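Local coordinates for nicotinate-nucleotide pyrophosphorylase (Francisella tularensis subsp. tularensis, PDB 3TQV), which probably catalyses the conversion of quinolinate and 5-phospho-alpha-D-ribose 1-diphosphate to nicotinate ribonucleotide, carbon dioxide and diphosphate, a step of NAD(+) biosynthesis, at residues 211-225 with 235-248. Sequence-based numbering, arbitrary orientation.
Sequences LNQAIAAKADIVMLD and AVSIARGKVALEVS
Two neighbouring parallel strands of the alpha/beta barrel domain, 221-225 and 244-248, meet here with the helix that precedes each. Val222 and Leu224 bond alternately to the other strand: Val222 N to Ala244 O, Glu246 N to Val222 O (2.9 Å), Leu224 N to Glu246 O (2.7 Å) and Ser248 N to Leu224 O. The Val222 N bond is the most bent, 140° at the hydrogen.

Toward the helices, Leu224 spreads its two methyls: CD1 lies 3.9 Å from Ala235 CB and equally near Val247 CG2, while CD2 meets Leu245 CD2. Leu211, with CG anti to its backbone nitrogen (chi1 171°), sends CD1 to Leu245 CD2 at 4.0 Å, the two side chains crossing at about a right angle, and CD2 to Ala235 CB. Strand 221-225, helix 229-239 and strand 244-248 form a beta-alpha-beta crossover, and helix 208-216 packs beside that helix, the axes of 211-216 and 235-239 only 19° from parallel. Ile215 lays CD1 against Ile238 CG2 of helix 229-239 (3.6 Å) and CG1 against Val243 CG2, in the loop that leads into strand 244-248.

On the opposite sheet face, Ile221 CD1 rests on Glu246 CB (3.8 Å), and the selenomethionine Met223 reaches along to Ser248 with its CE. Asp225 and Ser248, at the C-terminal strand ends, are predicted substrate-binding residues; a bound phosphate lies about 5 Å from the Ser248 side chain.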
ATOM      1  N   LEU B 211     -13.127  29.657  11.846  1.00 20.20           N
ATOM      2  CA  LEU B 211     -12.490  30.136  10.626  1.00 19.11           C
ATOM      3  C   LEU B 211     -12.152  31.615  10.754  1.00 21.36           C
ATOM      4  O   LEU B 211     -11.060  32.053  10.380  1.00 25.11           O
ATOM      5  CB  LEU B 211     -13.378  29.895   9.399  1.00 18.14           C
ATOM      6  CG  LEU B 211     -12.825  30.578   8.138  1.00 16.53           C
ATOM      7  CD1 LEU B 211     -11.557  29.876   7.697  1.00 15.50           C
ATOM      8  CD2 LEU B 211     -13.850  30.604   7.014  1.00 11.78           C
ATOM      9  N   ASN B 212     -13.106  32.376  11.283  1.00 21.01           N
ATOM     10  CA  ASN B 212     -12.905  33.796  11.515  1.00 22.67           C
ATOM     11  C   ASN B 212     -11.720  34.037  12.440  1.00 26.51           C
ATOM     12  O   ASN B 212     -10.877  34.899  12.189  1.00 26.39           O
ATOM     13  CB  ASN B 212     -14.195  34.444  12.028  1.00 25.35           C
ATOM     14  CG  ASN B 212     -15.271  34.500  10.958  1.00 18.83           C
ATOM     15  OD1 ASN B 212     -14.961  34.522   9.772  1.00 23.96           O
ATOM     16  ND2 ASN B 212     -16.535  34.502  11.365  1.00 11.42           N
ATOM     17  N   GLN B 213     -11.646  33.238  13.493  1.00 29.62           N
ATOM     18  CA  GLN B 213     -10.515  33.283  14.397  1.00 34.16           C
ATOM     19  C   GLN B 213      -9.186  33.115  13.655  1.00 34.70           C
ATOM     20  O   GLN B 213      -8.275  33.932  13.776  1.00 33.63           O
ATOM     21  CB  GLN B 213     -10.652  32.192  15.462  1.00 32.36           C
ATOM     22  CG  GLN B 213     -11.767  32.436  16.470  1.00 34.21           C
ATOM     23  CD  GLN B 213     -11.761  31.408  17.586  1.00 37.43           C
ATOM     24  OE1 GLN B 213     -12.760  30.747  17.837  1.00 37.41           O
ATOM     25  NE2 GLN B 213     -10.631  31.272  18.257  1.00 37.38           N
ATOM     26  N   ALA B 214      -9.086  32.040  12.887  1.00 18.31           N
ATOM     27  CA  ALA B 214      -7.837  31.686  12.240  1.00 15.51           C
ATOM     28  C   ALA B 214      -7.479  32.754  11.225  1.00 20.89           C
ATOM     29  O   ALA B 214      -6.302  33.066  11.027  1.00 20.21           O
ATOM     30  CB  ALA B 214      -7.947  30.327  11.594  1.00 14.76           C
ATOM     31  N   ILE B 215      -8.504  33.319  10.594  1.00 25.25           N
ATOM     32  CA  ILE B 215      -8.331  34.456   9.691  1.00 24.65           C
ATOM     33  C   ILE B 215      -7.864  35.681  10.474  1.00 29.53           C
ATOM     34  O   ILE B 215      -6.943  36.386  10.054  1.00 31.26           O
ATOM     35  CB  ILE B 215      -9.649  34.769   8.947  1.00 25.15           C
ATOM     36  CG1 ILE B 215      -9.845  33.780   7.799  1.00 23.62           C
ATOM     37  CG2 ILE B 215      -9.691  36.218   8.451  1.00 24.72           C
ATOM     38  CD1 ILE B 215     -11.120  33.971   7.045  1.00 21.23           C
ATOM     39  N   ALA B 216      -8.501  35.913  11.622  1.00 33.17           N
ATOM     40  CA  ALA B 216      -8.162  37.037  12.486  1.00 42.32           C
ATOM     41  C   ALA B 216      -6.759  36.891  13.046  1.00 39.08           C
ATOM     42  O   ALA B 216      -6.090  37.881  13.312  1.00 48.70           O
ATOM     43  CB  ALA B 216      -9.176  37.160  13.618  1.00 34.84           C
ATOM     44  N   ALA B 217      -6.326  35.647  13.220  1.00 30.99           N
ATOM     45  CA  ALA B 217      -5.006  35.348  13.776  1.00 31.64           C
ATOM     46  C   ALA B 217      -3.952  35.313  12.681  1.00 30.91           C
ATOM     47  O   ALA B 217      -2.795  35.007  12.935  1.00 28.03           O
ATOM     48  CB  ALA B 217      -5.028  34.030  14.528  1.00 29.91           C
ATOM     49  N   LYS B 218      -4.379  35.628  11.466  1.00 37.99           N
ATOM     50  CA  LYS B 218      -3.485  35.730  10.320  1.00 44.84           C
ATOM     51  C   LYS B 218      -2.761  34.415   9.977  1.00 42.55           C
ATOM     52  O   LYS B 218      -1.536  34.380   9.793  1.00 34.65           O
ATOM     53  CB  LYS B 218      -2.521  36.903  10.498  1.00 47.80           C
ATOM     54  CG  LYS B 218      -3.243  38.212  10.760  1.00 50.99           C
ATOM     55  CD  LYS B 218      -2.375  39.431  10.508  1.00 56.57           C
ATOM     56  CE  LYS B 218      -3.224  40.696  10.539  1.00 68.54           C
ATOM     57  NZ  LYS B 218      -4.319  40.671   9.528  1.00 62.06           N
ATOM     58  N   ALA B 219      -3.553  33.346   9.888  1.00 33.00           N
ATOM     59  CA  ALA B 219      -3.107  32.062   9.343  1.00 30.55           C
ATOM     60  C   ALA B 219      -2.778  32.152   7.846  1.00 29.85           C
ATOM     61  O   ALA B 219      -3.186  33.081   7.160  1.00 35.51           O
ATOM     62  CB  ALA B 219      -4.167  30.964   9.591  1.00 20.93           C
ATOM     63  N   ASP B 220      -2.047  31.164   7.349  1.00 32.44           N
ATOM     64  CA  ASP B 220      -1.705  31.113   5.935  1.00 26.31           C
ATOM     65  C   ASP B 220      -2.689  30.296   5.094  1.00 21.80           C
ATOM     66  O   ASP B 220      -2.858  30.536   3.905  1.00 17.68           O
ATOM     67  CB  ASP B 220      -0.301  30.558   5.781  1.00 23.39           C
ATOM     68  CG  ASP B 220       0.726  31.534   6.211  1.00 28.90           C
ATOM     69  OD1 ASP B 220       0.662  32.680   5.724  1.00 32.20           O
ATOM     70  OD2 ASP B 220       1.576  31.171   7.044  1.00 31.09           O
ATOM     71  N   ILE B 221      -3.316  29.315   5.717  1.00 20.51           N
ATOM     72  CA  ILE B 221      -4.289  28.501   5.033  1.00 19.62           C
ATOM     73  C   ILE B 221      -5.124  27.821   6.100  1.00 21.59           C
ATOM     74  O   ILE B 221      -4.699  27.677   7.244  1.00 26.14           O
ATOM     75  CB  ILE B 221      -3.614  27.481   4.072  1.00 18.92           C
ATOM     76  CG1 ILE B 221      -4.659  26.557   3.443  1.00 17.30           C
ATOM     77  CG2 ILE B 221      -2.531  26.677   4.790  1.00 14.96           C
ATOM     78  CD1 ILE B 221      -4.049  25.420   2.659  1.00 16.51           C
ATOM     79  N   VAL B 222      -6.329  27.429   5.739  1.00  8.86           N
ATOM     80  CA  VAL B 222      -7.248  26.925   6.726  1.00 10.20           C
ATOM     81  C   VAL B 222      -7.883  25.669   6.169  1.00 14.95           C
ATOM     82  O   VAL B 222      -8.321  25.650   5.019  1.00 11.91           O
ATOM     83  CB  VAL B 222      -8.319  27.983   7.073  1.00 14.21           C
ATOM     84  CG1 VAL B 222      -9.347  27.410   8.025  1.00 16.08           C
ATOM     85  CG2 VAL B 222      -7.657  29.225   7.680  1.00 11.19           C
HETATM   86  N   MSE B 223      -7.887  24.606   6.964  1.00 39.73           N
HETATM   87  CA  MSE B 223      -8.512  23.367   6.549  1.00 34.39           C
HETATM   88  C   MSE B 223      -9.935  23.349   7.079  1.00 39.83           C
HETATM   89  O   MSE B 223     -10.170  23.609   8.261  1.00 38.78           O
HETATM   90  CB  MSE B 223      -7.705  22.171   7.046  1.00 32.80           C
HETATM   91  CG  MSE B 223      -8.283  20.809   6.694  1.00 33.43           C
HETATM   92 SE   MSE B 223      -7.079  19.363   7.241  1.00 32.64          SE
HETATM   93  CE  MSE B 223      -8.374  18.016   7.835  1.00 34.29           C
ATOM     94  N   LEU B 224     -10.888  23.083   6.189  1.00 22.66           N
ATOM     95  CA  LEU B 224     -12.289  22.985   6.586  1.00 18.21           C
ATOM     96  C   LEU B 224     -12.667  21.541   6.850  1.00 21.83           C
ATOM     97  O   LEU B 224     -12.809  20.751   5.920  1.00 22.20           O
ATOM     98  CB  LEU B 224     -13.205  23.557   5.513  1.00 14.20           C
ATOM     99  CG  LEU B 224     -12.841  24.955   5.049  1.00 22.16           C
ATOM    100  CD1 LEU B 224     -13.789  25.398   3.923  1.00 20.76           C
ATOM    101  CD2 LEU B 224     -12.825  25.944   6.229  1.00 16.50           C
ATOM    102  N   ASP B 225     -12.834  21.199   8.120  1.00 33.37           N
ATOM    103  CA  ASP B 225     -13.184  19.841   8.491  1.00 31.01           C
ATOM    104  C   ASP B 225     -14.688  19.619   8.425  1.00 33.47           C
ATOM    105  O   ASP B 225     -15.443  20.178   9.225  1.00 34.43           O
ATOM    106  CB  ASP B 225     -12.658  19.520   9.891  1.00 29.71           C
ATOM    107  CG  ASP B 225     -12.958  18.104  10.313  1.00 38.47           C
ATOM    108  OD1 ASP B 225     -14.122  17.661  10.157  1.00 46.90           O
ATOM    109  OD2 ASP B 225     -12.029  17.428  10.801  1.00 50.34           O
ATOM    110  N   ALA B 235     -17.734  30.079   3.655  1.00 24.82           N
ATOM    111  CA  ALA B 235     -16.300  30.145   3.926  1.00 22.23           C
ATOM    112  C   ALA B 235     -15.562  30.832   2.800  1.00 26.99           C
ATOM    113  O   ALA B 235     -14.793  31.773   3.027  1.00 27.44           O
ATOM    114  CB  ALA B 235     -15.724  28.734   4.159  1.00 21.43           C
ATOM    115  N   VAL B 236     -15.799  30.354   1.585  1.00 16.05           N
ATOM    116  CA  VAL B 236     -15.209  30.947   0.398  1.00 19.09           C
ATOM    117  C   VAL B 236     -15.412  32.459   0.348  1.00 17.86           C
ATOM    118  O   VAL B 236     -14.458  33.191   0.097  1.00 27.57           O
ATOM    119  CB  VAL B 236     -15.775  30.320  -0.890  1.00 18.37           C
ATOM    120  CG1 VAL B 236     -15.314  31.121  -2.113  1.00 12.46           C
ATOM    121  CG2 VAL B 236     -15.379  28.835  -0.988  1.00 11.88           C
ATOM    122  N   SER B 237     -16.644  32.928   0.576  1.00 26.15           N
ATOM    123  CA  SER B 237     -16.902  34.373   0.639  1.00 27.82           C
ATOM    124  C   SER B 237     -16.044  35.050   1.700  1.00 28.77           C
ATOM    125  O   SER B 237     -15.395  36.068   1.439  1.00 36.63           O
ATOM    126  CB  SER B 237     -18.373  34.684   0.932  1.00 27.95           C
ATOM    127  OG  SER B 237     -19.181  34.496  -0.211  1.00 36.14           O
ATOM    128  N   ILE B 238     -16.059  34.482   2.900  1.00 25.69           N
ATOM    129  CA  ILE B 238     -15.289  35.022   4.008  1.00 26.27           C
ATOM    130  C   ILE B 238     -13.793  35.066   3.704  1.00 25.77           C
ATOM    131  O   ILE B 238     -13.103  35.998   4.115  1.00 32.31           O
ATOM    132  CB  ILE B 238     -15.549  34.205   5.304  1.00 25.60           C
ATOM    133  CG1 ILE B 238     -17.014  34.357   5.729  1.00 24.20           C
ATOM    134  CG2 ILE B 238     -14.606  34.625   6.424  1.00 21.90           C
ATOM    135  CD1 ILE B 238     -17.387  33.542   6.938  1.00 18.90           C
ATOM    136  N   ALA B 239     -13.301  34.072   2.973  1.00 15.50           N
ATOM    137  CA  ALA B 239     -11.858  33.875   2.889  1.00 20.86           C
ATOM    138  C   ALA B 239     -11.246  34.513   1.660  1.00 17.96           C
ATOM    139  O   ALA B 239     -10.031  34.728   1.602  1.00 19.47           O
ATOM    140  CB  ALA B 239     -11.492  32.371   2.968  1.00  9.07           C
ATOM    141  N   ARG B 240     -12.092  34.810   0.679  1.00 26.39           N
ATOM    142  CA  ARG B 240     -11.640  35.383  -0.575  1.00 22.31           C
ATOM    143  C   ARG B 240     -10.720  36.569  -0.314  1.00 27.61           C
ATOM    144  O   ARG B 240     -11.116  37.563   0.305  1.00 32.03           O
ATOM    145  CB  ARG B 240     -12.836  35.800  -1.421  1.00 28.83           C
ATOM    146  CG  ARG B 240     -12.475  36.214  -2.831  1.00 30.03           C
ATOM    147  CD  ARG B 240     -13.617  36.928  -3.550  1.00 22.88           C
ATOM    148  NE  ARG B 240     -14.923  36.286  -3.381  1.00 28.62           N
ATOM    149  CZ  ARG B 240     -15.253  35.088  -3.856  1.00 24.93           C
ATOM    150  NH1 ARG B 240     -14.360  34.359  -4.524  1.00 20.96           N
ATOM    151  NH2 ARG B 240     -16.477  34.612  -3.642  1.00 21.53           N
ATOM    152  N   GLY B 241      -9.478  36.426  -0.764  1.00 38.08           N
ATOM    153  CA  GLY B 241      -8.461  37.449  -0.629  1.00 37.02           C
ATOM    154  C   GLY B 241      -7.772  37.474   0.722  1.00 40.97           C
ATOM    155  O   GLY B 241      -6.832  38.237   0.933  1.00 50.04           O
ATOM    156  N   LYS B 242      -8.245  36.642   1.643  1.00 48.67           N
ATOM    157  CA  LYS B 242      -7.723  36.638   3.004  1.00 47.81           C
ATOM    158  C   LYS B 242      -6.809  35.439   3.245  1.00 45.78           C
ATOM    159  O   LYS B 242      -5.585  35.586   3.281  1.00 45.24           O
ATOM    160  CB  LYS B 242      -8.869  36.633   4.011  1.00 49.30           C
ATOM    161  CG  LYS B 242      -9.845  37.780   3.857  1.00 58.37           C
ATOM    162  CD  LYS B 242      -9.517  38.930   4.796  1.00 63.10           C
ATOM    163  CE  LYS B 242     -10.720  39.838   4.952  1.00 55.60           C
ATOM    164  NZ  LYS B 242     -11.419  40.029   3.648  1.00 63.24           N
ATOM    165  N   VAL B 243      -7.409  34.261   3.428  1.00 27.91           N
ATOM    166  CA  VAL B 243      -6.649  33.018   3.571  1.00 26.28           C
ATOM    167  C   VAL B 243      -6.974  32.042   2.466  1.00 19.43           C
ATOM    168  O   VAL B 243      -8.067  32.052   1.906  1.00 21.32           O
ATOM    169  CB  VAL B 243      -6.947  32.277   4.879  1.00 27.20           C
ATOM    170  CG1 VAL B 243      -6.208  32.908   6.028  1.00 31.26           C
ATOM    171  CG2 VAL B 243      -8.444  32.234   5.120  1.00 19.94           C
ATOM    172  N   ALA B 244      -5.998  31.197   2.174  1.00 12.62           N
ATOM    173  CA  ALA B 244      -6.169  30.047   1.315  1.00 10.50           C
ATOM    174  C   ALA B 244      -7.085  29.051   2.034  1.00 11.97           C
ATOM    175  O   ALA B 244      -7.058  28.947   3.260  1.00  8.72           O
ATOM    176  CB  ALA B 244      -4.813  29.439   1.038  1.00  6.44           C
ATOM    177  N   LEU B 245      -7.918  28.342   1.282  1.00 15.15           N
ATOM    178  CA  LEU B 245      -8.837  27.367   1.877  1.00 11.63           C
ATOM    179  C   LEU B 245      -8.611  25.977   1.297  1.00 15.58           C
ATOM    180  O   LEU B 245      -8.493  25.815   0.070  1.00 17.53           O
ATOM    181  CB  LEU B 245     -10.301  27.749   1.638  1.00 15.78           C
ATOM    182  CG  LEU B 245     -11.001  28.822   2.461  1.00 16.81           C
ATOM    183  CD1 LEU B 245     -12.460  28.895   2.036  1.00 18.60           C
ATOM    184  CD2 LEU B 245     -10.894  28.555   3.954  1.00 11.34           C
ATOM    185  N   GLU B 246      -8.568  24.985   2.189  1.00 23.04           N
ATOM    186  CA  GLU B 246      -8.440  23.570   1.835  1.00 20.18           C
ATOM    187  C   GLU B 246      -9.587  22.773   2.481  1.00 25.10           C
ATOM    188  O   GLU B 246      -9.833  22.895   3.676  1.00 21.00           O
ATOM    189  CB  GLU B 246      -7.060  23.061   2.275  1.00 20.14           C
ATOM    190  CG  GLU B 246      -6.853  21.558   2.201  1.00 21.11           C
ATOM    191  CD  GLU B 246      -5.539  21.095   2.852  1.00 21.74           C
ATOM    192  OE1 GLU B 246      -4.926  21.848   3.640  1.00 13.63           O
ATOM    193  OE2 GLU B 246      -5.111  19.960   2.564  1.00 24.23           O
ATOM    194  N   VAL B 247     -10.306  21.982   1.685  1.00 20.96           N
ATOM    195  CA  VAL B 247     -11.490  21.249   2.178  1.00 22.17           C
ATOM    196  C   VAL B 247     -11.218  19.773   2.480  1.00 23.61           C
ATOM    197  O   VAL B 247     -10.761  19.037   1.621  1.00 23.97           O
ATOM    198  CB  VAL B 247     -12.695  21.330   1.194  1.00 21.03           C
ATOM    199  CG1 VAL B 247     -13.751  20.270   1.545  1.00 18.41           C
ATOM    200  CG2 VAL B 247     -13.308  22.711   1.184  1.00 22.71           C
ATOM    201  N   SER B 248     -11.503  19.350   3.710  1.00 22.94           N
ATOM    202  CA  SER B 248     -11.339  17.953   4.115  1.00 25.42           C
ATOM    203  C   SER B 248     -12.642  17.393   4.654  1.00 32.28           C
ATOM    204  O   SER B 248     -13.326  18.057   5.426  1.00 32.11           O
ATOM    205  CB  SER B 248     -10.267  17.826   5.191  1.00 22.86           C
ATOM    206  OG  SER B 248     -10.172  16.491   5.642  1.00 18.80           O
TER